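Local coordinates for Amy13K (Eubacterium rectale DSM 17629, PDB 6B3P), which probably binds starch for the bacterium's surface-anchored alpha-amylase, gripping malto-oligosaccharides through two family 26 carbohydrate-binding modules, at residues S164-N169 with T173-I178; L59-D64 with N68-V73. One frame throughout, in Å; residues are numbered along the deposited sequence.

Contact 1 of 2, residues S164-N169 with T173-I178. With GLC (alpha-D-glucopyranose), chain D; GLC (alpha-D-glucopyranose), chain B; FMT (formic acid), chain O.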
loop_
_atom_site.group_PDB
_atom_site.type_symbol
_atom_site.label_atom_id
_atom_site.label_comp_id
_atom_site.label_asym_id
_atom_site.label_seq_id
_atom_site.Cartn_x
_atom_site.Cartn_y
_atom_site.Cartn_z
ATOM N N SER A 164 7.972 -9.879 8.806
ATOM C CA SER A 164 8.115 -9.015 9.968
ATOM C C SER A 164 9.376 -8.183 9.843
ATOM O O SER A 164 10.314 -8.573 9.149
ATOM C CB SER A 164 8.156 -9.841 11.252
ATOM O OG SER A 164 7.048 -10.721 11.332
ATOM N N CYS A 165 9.401 -7.033 10.508
ATOM C CA CYS A 165 10.597 -6.204 10.512
ATOM C C CYS A 165 10.689 -5.334 11.761
ATOM O O CYS A 165 9.727 -5.196 12.516
ATOM C CB CYS A 165 10.647 -5.324 9.261
ATOM S SG CYS A 165 9.390 -4.032 9.207
ATOM N N ILE A 166 11.872 -4.762 11.969
ATOM C CA ILE A 166 12.148 -3.907 13.116
ATOM C C ILE A 166 12.993 -2.722 12.671
ATOM O O ILE A 166 13.986 -2.898 11.965
ATOM C CB ILE A 166 12.897 -4.674 14.232
ATOM C CG1 ILE A 166 12.027 -5.793 14.802
ATOM C CG2 ILE A 166 13.327 -3.727 15.356
ATOM C CD1 ILE A 166 12.807 -6.797 15.620
ATOM N N PHE A 167 12.602 -1.519 13.081
ATOM C CA PHE A 167 13.420 -0.334 12.851
ATOM C C PHE A 167 14.281 -0.088 14.085
ATOM O O PHE A 167 13.822 -0.283 15.206
ATOM C CB PHE A 167 12.548 0.886 12.542
ATOM C CG PHE A 167 11.844 0.809 11.214
ATOM C CD1 PHE A 167 12.492 1.192 10.049
ATOM C CD2 PHE A 167 10.537 0.356 11.129
ATOM C CE1 PHE A 167 11.850 1.125 8.825
ATOM C CE2 PHE A 167 9.891 0.285 9.907
ATOM C CZ PHE A 167 10.548 0.671 8.755
ATOM N N ASN A 168 15.529 0.328 13.878
ATOM C CA ASN A 168 16.458 0.531 14.988
ATOM C C ASN A 168 17.622 1.441 14.603
ATOM O O ASN A 168 17.772 1.806 13.437
ATOM C CB ASN A 168 17.000 -0.814 15.483
ATOM C CG ASN A 168 17.915 -1.483 14.473
ATOM O OD1 ASN A 168 19.099 -1.157 14.379
ATOM N ND2 ASN A 168 17.373 -2.432 13.722
ATOM N N ASN A 169 18.439 1.800 15.592
ATOM C CA ASN A 169 19.611 2.645 15.365
ATOM C C ASN A 169 20.926 1.926 15.657
ATOM O O ASN A 169 21.987 2.550 15.664
ATOM C CB ASN A 169 19.522 3.921 16.215
ATOM C CG ASN A 169 19.487 3.639 17.710
ATOM O OD1 ASN A 169 19.596 2.495 18.149
ATOM N ND2 ASN A 169 19.337 4.698 18.501
ATOM N N THR A 173 18.109 1.353 20.711
ATOM C CA THR A 173 16.754 1.808 20.406
ATOM C C THR A 173 16.185 1.049 19.210
ATOM O O THR A 173 16.785 1.013 18.138
ATOM C CB THR A 173 16.711 3.324 20.119
ATOM O OG1 THR A 173 17.289 4.038 21.218
ATOM C CG2 THR A 173 15.274 3.801 19.916
ATOM N N GLN A 174 15.020 0.439 19.410
ATOM C CA GLN A 174 14.358 -0.321 18.358
ATOM C C GLN A 174 12.849 -0.348 18.573
ATOM O O GLN A 174 12.368 -0.067 19.670
ATOM C CB GLN A 174 14.901 -1.752 18.305
ATOM C CG GLN A 174 14.502 -2.615 19.499
ATOM C CD GLN A 174 15.031 -4.033 19.399
ATOM O OE1 GLN A 174 14.264 -4.985 19.251
ATOM N NE2 GLN A 174 16.346 -4.182 19.486
ATOM N N THR A 175 12.112 -0.696 17.523
ATOM C CA THR A 175 10.661 -0.829 17.607
ATOM C C THR A 175 10.274 -2.208 18.123
ATOM O O THR A 175 11.114 -3.104 18.221
ATOM C CB THR A 175 9.988 -0.616 16.232
ATOM O OG1 THR A 175 10.400 -1.649 15.327
ATOM C CG2 THR A 175 10.354 0.738 15.648
ATOM N N ASP A 176 8.997 -2.375 18.450
ATOM C CA ASP A 176 8.428 -3.703 18.631
ATOM C C ASP A 176 8.525 -4.453 17.313
ATOM O O ASP A 176 8.794 -3.856 16.270
ATOM C CB ASP A 176 6.962 -3.634 19.069
ATOM C CG ASP A 176 6.784 -3.035 20.447
ATOM O OD1 ASP A 176 7.650 -3.264 21.315
ATOM O OD2 ASP A 176 5.765 -2.346 20.665
ATOM N N ASN A 177 8.296 -5.758 17.356
ATOM C CA ASN A 177 8.112 -6.519 16.132
ATOM C C ASN A 177 6.959 -5.948 15.324
ATOM O O ASN A 177 5.848 -5.819 15.836
ATOM C CB ASN A 177 7.828 -7.981 16.433
ATOM C CG ASN A 177 9.034 -8.717 16.966
ATOM O OD1 ASN A 177 10.075 -8.122 17.259
ATOM N ND2 ASN A 177 8.893 -10.028 17.097
ATOM N N ILE A 178 7.226 -5.612 14.067
ATOM C CA ILE A 178 6.186 -5.144 13.159
ATOM C C ILE A 178 5.769 -6.291 12.249
ATOM O O ILE A 178 6.547 -6.730 11.409
ATOM C CB ILE A 178 6.665 -3.954 12.307
ATOM C CG1 ILE A 178 7.139 -2.807 13.204
ATOM C CG2 ILE A 178 5.546 -3.472 11.385
ATOM C CD1 ILE A 178 8.110 -1.876 12.524
HETATM C C1 GLC D . 14.077 -10.240 16.260
HETATM C C2 GLC D . 12.766 -10.355 16.985
HETATM C C3 GLC D . 12.502 -11.787 17.377
HETATM C C4 GLC D . 12.628 -12.691 16.184
HETATM C C5 GLC D . 13.976 -12.498 15.540
HETATM C C6 GLC D . 14.147 -13.379 14.323
HETATM O O2 GLC D . 12.767 -9.503 18.100
HETATM O O3 GLC D . 11.214 -11.905 17.894
HETATM O O4 GLC D . 12.384 -14.038 16.570
HETATM O O5 GLC D . 14.110 -11.146 15.182
HETATM O O6 GLC D . 15.423 -13.288 13.741
HETATM C C1 GLC B . 18.612 -8.403 18.087
HETATM C C2 GLC B . 17.291 -7.698 18.347
HETATM C C3 GLC B . 16.137 -8.648 18.361
HETATM C C4 GLC B . 16.158 -9.476 17.115
HETATM C C5 GLC B . 17.494 -10.166 16.955
HETATM C C6 GLC B . 17.568 -10.966 15.683
HETATM O O1 GLC B . 19.069 -9.155 19.214
HETATM O O2 GLC B . 17.310 -7.039 19.570
HETATM O O3 GLC B . 14.914 -7.951 18.415
HETATM O O4 GLC B . 15.117 -10.420 17.202
HETATM O O5 GLC B . 18.491 -9.201 16.928
HETATM O O6 GLC B . 18.723 -11.743 15.616
HETATM C C FMT O . 13.804 1.124 22.489
HETATM O O1 FMT O . 14.373 0.036 22.574
HETATM O O2 FMT O . 12.729 1.339 23.048
#
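Cys165 and Ile178 trade N-H and C=O groups as an antiparallel hydrogen-bonded pair, N to O 3.0 Å each way. Further along, Thr175 N gives a bond of 2.9 Å to Phe167 O, and Asn169 N another to Thr173 O, but the register slips by one residue between these ends. Phe167 N therefore finds a side chain where a strand would offer a carbonyl: Thr175 OG1, 3.1 Å away, swung between its own N and carbonyl carbon (chi1 64°). The same hydroxyl donates to Asp176 O, so it is used as both acceptor and donor while bridging the kink. At the loop end Asn169 OD1 accepts from Thr173 N, the donor 28° off the carbonyl plane, while Asn169 ND2 bonds to Met112 O.

Packing is split between two faces. Inside, the Ile178 CD1 methyl lies near the plane of the Phe167 ring at its edge, 3.6 Å from CD2, while Phe167 stacks on Tyr107. On the sugar side, Ile166 CD1, a methyl, meets the amide oxygen Asn177 OD1 at 3.5 Å and touches the hydroxyl rim of both glucoses, near O2 of one and O3 of the other.

One amide spans O2 and O3 of each sugar, and Tyr119 OH also hydrogen-bonds the glycan. Asn177 OD1 accepts from O2 of one glucose and its ND2 gives to O3; Gln174 NE2 donates to O2 of the adjoining glucose at 3.0 Å, with OE1 accepting from O3. Two amides flank one isoleucine where the ladder breaks, consistent with recognition of the O2/O3 pairs of two joined glucose units.

Contact 2 of 2, residues L59-D64 with N68-V73; sequences LILNDD and NQLKDV. With GLC (alpha-D-glucopyranose), chain C; GLC (alpha-D-glucopyranose), chain E.
Ile60 runs alongside Asp72 in the same direction, the Ile60 CD1 methyl 3.3 Å from Asp72 OD2. The CG1 branch of Ile60 sits beside the backbone N (chi1 -65°), which carries CD1 out along the carboxylate and to 3.8 Å from C1 of one glucose; its CG2 methyl turns to Gln69 CB and the carbonyl of Leu70. Gln69, extended beyond CG, takes the neighbouring glucose across two hydroxyls: OE1 accepts from O2 at 2.8 Å and NE2 gives a nearly straight bond of 3.0 Å to O3.

The backbone behind these side chains is held in two pieces. Leu59 and Val73 form an antiparallel hydrogen-bonded pair, with Leu59 N 2.7 Å from Val73 O. Beyond the slip of one residue, Leu70 N binds Leu61 O at 2.8 Å, and Asp63 N binds Asn68 O. In the gap a water accepts from Leu61 N (3.0 Å from its oxygen) and donates to the carbonyls of Leu59 and Lys71, spanning the place where the chains part. At the turn Asn68 N reaches Asp63 OD1 from above the carboxylate plane, 36° out of it, and Asn62 OD1 takes Asp64 N on a lone pair in an Asx turn.

Further out, Asp72 OD2 is hydrogen-bonded to Tyr20 OH, Tyr18 OH shares a further hydrogen bond with the glycan, and Trp30 packs against Ile60, Asn62 and Gln69, so aromatic pocket residues border the sugar face. On the inner face Leu61 and Leu70 rest on Tyr7 of strand 2-8 and Phe87 of strand 82-87. Strand 57-62 itself lies between strand 16-20 and the edge strand 73-75.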
loop_
_atom_site.group_PDB
_atom_site.type_symbol
_atom_site.label_atom_id
_atom_site.label_comp_id
_atom_site.label_asym_id
_atom_site.label_seq_id
_atom_site.Cartn_x
_atom_site.Cartn_y
_atom_site.Cartn_z
ATOM N N LEU A 59 -18.560 -0.604 -8.941
ATOM C CA LEU A 59 -17.444 0.258 -9.315
ATOM C C LEU A 59 -17.721 0.933 -10.652
ATOM O O LEU A 59 -18.128 0.280 -11.613
ATOM C CB LEU A 59 -16.144 -0.549 -9.391
ATOM C CG LEU A 59 -14.957 0.120 -10.093
ATOM C CD1 LEU A 59 -14.404 1.275 -9.266
ATOM C CD2 LEU A 59 -13.871 -0.900 -10.406
ATOM N N ILE A 60 -17.498 2.242 -10.701
ATOM C CA ILE A 60 -17.509 2.980 -11.957
ATOM C C ILE A 60 -16.174 3.686 -12.139
ATOM O O ILE A 60 -15.842 4.613 -11.398
ATOM C CB ILE A 60 -18.653 4.013 -12.016
ATOM C CG1 ILE A 60 -20.006 3.298 -12.014
ATOM C CG2 ILE A 60 -18.531 4.883 -13.273
ATOM C CD1 ILE A 60 -21.198 4.228 -11.884
ATOM N N LEU A 61 -15.405 3.223 -13.118
ATOM C CA LEU A 61 -14.173 3.889 -13.514
ATOM C C LEU A 61 -14.523 5.050 -14.444
ATOM O O LEU A 61 -15.381 4.918 -15.315
ATOM C CB LEU A 61 -13.222 2.902 -14.192
ATOM C CG LEU A 61 -12.705 1.775 -13.291
ATOM C CD1 LEU A 61 -12.128 0.636 -14.120
ATOM C CD2 LEU A 61 -11.662 2.309 -12.317
ATOM N N ASN A 62 -13.859 6.184 -14.248
ATOM C CA ASN A 62 -14.211 7.417 -14.950
ATOM C C ASN A 62 -12.988 8.316 -15.128
ATOM O O ASN A 62 -11.930 8.034 -14.570
ATOM C CB ASN A 62 -15.317 8.155 -14.187
ATOM C CG ASN A 62 -14.890 8.567 -12.790
ATOM O OD1 ASN A 62 -14.017 9.416 -12.625
ATOM N ND2 ASN A 62 -15.517 7.972 -11.774
ATOM N N ASP A 63 -13.131 9.394 -15.898
ATOM C CA ASP A 63 -12.016 10.315 -16.121
ATOM C C ASP A 63 -12.051 11.485 -15.138
ATOM O O ASP A 63 -11.765 12.628 -15.500
ATOM C CB ASP A 63 -12.009 10.826 -17.572
ATOM C CG ASP A 63 -13.283 11.557 -17.957
ATOM O OD1 ASP A 63 -14.178 11.732 -17.105
ATOM O OD2 ASP A 63 -13.381 11.968 -19.133
ATOM N N ASP A 64 -12.410 11.179 -13.894
ATOM C CA ASP A 64 -12.290 12.115 -12.777
ATOM C C ASP A 64 -13.115 13.393 -12.959
ATOM O O ASP A 64 -12.639 14.493 -12.677
ATOM C CB ASP A 64 -10.815 12.473 -12.558
ATOM C CG ASP A 64 -10.521 12.923 -11.131
ATOM O OD1 ASP A 64 -11.424 12.855 -10.270
ATOM O OD2 ASP A 64 -9.370 13.326 -10.859
ATOM N N ASN A 68 -16.739 11.400 -18.925
ATOM C CA ASN A 68 -16.683 10.031 -19.436
ATOM C C ASN A 68 -16.506 8.985 -18.344
ATOM O O ASN A 68 -15.704 9.154 -17.428
ATOM C CB ASN A 68 -15.551 9.910 -20.454
ATOM C CG ASN A 68 -15.686 10.906 -21.581
ATOM O OD1 ASN A 68 -14.937 11.878 -21.663
ATOM N ND2 ASN A 68 -16.654 10.673 -22.456
ATOM N N GLN A 69 -17.262 7.899 -18.461
ATOM C CA GLN A 69 -17.201 6.808 -17.497
ATOM C C GLN A 69 -17.488 5.471 -18.165
ATOM O O GLN A 69 -18.222 5.402 -19.153
ATOM C CB GLN A 69 -18.203 7.041 -16.371
ATOM C CG GLN A 69 -19.631 6.891 -16.830
ATOM C CD GLN A 69 -20.631 7.399 -15.818
ATOM O OE1 GLN A 69 -20.674 8.592 -15.500
ATOM N NE2 GLN A 69 -21.446 6.488 -15.300
ATOM N N LEU A 70 -16.914 4.411 -17.608
ATOM C CA LEU A 70 -17.188 3.061 -18.070
ATOM C C LEU A 70 -18.428 2.508 -17.377
ATOM O O LEU A 70 -18.894 3.058 -16.379
ATOM C CB LEU A 70 -15.985 2.154 -17.814
ATOM C CG LEU A 70 -14.644 2.670 -18.340
ATOM C CD1 LEU A 70 -13.553 1.642 -18.087
ATOM C CD2 LEU A 70 -14.720 3.019 -19.822
ATOM N N LYS A 71 -18.953 1.416 -17.916
ATOM C CA LYS A 71 -20.127 0.760 -17.358
ATOM C C LYS A 71 -19.828 0.180 -15.973
ATOM O O LYS A 71 -18.709 -0.254 -15.701
ATOM C CB LYS A 71 -20.596 -0.344 -18.304
ATOM C CG LYS A 71 -22.061 -0.707 -18.181
ATOM C CD LYS A 71 -22.309 -2.092 -18.749
ATOM C CE LYS A 71 -23.783 -2.454 -18.735
ATOM N NZ LYS A 71 -24.008 -3.828 -19.258
ATOM N N ASP A 72 -20.836 0.177 -15.105
ATOM C CA ASP A 72 -20.690 -0.351 -13.747
ATOM C C ASP A 72 -20.254 -1.813 -13.745
ATOM O O ASP A 72 -20.719 -2.600 -14.568
ATOM C CB ASP A 72 -22.009 -0.235 -12.974
ATOM C CG ASP A 72 -22.638 1.138 -13.078
ATOM O OD1 ASP A 72 -22.553 1.763 -14.156
ATOM O OD2 ASP A 72 -23.232 1.586 -12.075
ATOM N N VAL A 73 -19.368 -2.167 -12.815
ATOM C CA VAL A 73 -19.059 -3.569 -12.541
ATOM C C VAL A 73 -19.142 -3.847 -11.041
ATOM O O VAL A 73 -18.889 -2.965 -10.218
ATOM C CB VAL A 73 -17.660 -3.976 -13.056
ATOM C CG1 VAL A 73 -17.581 -3.803 -14.567
ATOM C CG2 VAL A 73 -16.559 -3.181 -12.358
HETATM C C1 GLC C . -22.813 11.024 -11.801
HETATM C C2 GLC C . -22.467 9.817 -12.648
HETATM C C3 GLC C . -23.452 8.701 -12.334
HETATM C C4 GLC C . -23.518 8.421 -10.845
HETATM C C5 GLC C . -23.764 9.700 -10.081
HETATM C C6 GLC C . -23.746 9.410 -8.589
HETATM O O2 GLC C . -22.447 10.150 -14.017
HETATM O O3 GLC C . -23.102 7.531 -12.999
HETATM O O4 GLC C . -24.518 7.471 -10.576
HETATM O O5 GLC C . -22.795 10.636 -10.438
HETATM O O6 GLC C . -23.801 10.547 -7.781
HETATM C C1 GLC E . -24.061 6.168 -10.243
HETATM C C2 GLC E . -24.820 5.131 -11.028
HETATM C C3 GLC E . -26.230 4.944 -10.501
HETATM C C4 GLC E . -26.209 4.751 -8.992
HETATM C C5 GLC E . -25.374 5.825 -8.318
HETATM C C6 GLC E . -25.251 5.674 -6.806
HETATM O O2 GLC E . -24.801 5.524 -12.361
HETATM O O3 GLC E . -26.861 3.883 -11.148
HETATM O O4 GLC E . -27.544 4.756 -8.540
HETATM O O5 GLC E . -24.098 5.828 -8.884
HETATM O O6 GLC E . -24.522 6.695 -6.182
HETATM O O HOH W 1 -16.460 0.593 -14.199
#

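Contacts 1 and 2 are counterparts in separate starch-binding modules, their centres about 42 Å apart on opposite sides of the chain's centre. Both join a strand to the loop that returns as a short edge strand, slip register by one residue, and are partly buried, with apolar side chains inward and a sugar site outward. The gap is filled differently: a threonine hydroxyl of 173-178 in contact 1, a water between the two segments in contact 2. Gln174 and Gln69 each take the glucose whose O4 carries the next unit, but with the amide ends reversed. Where Asn177 binds the second glucose directly, Asp72 instead bonds to Tyr20.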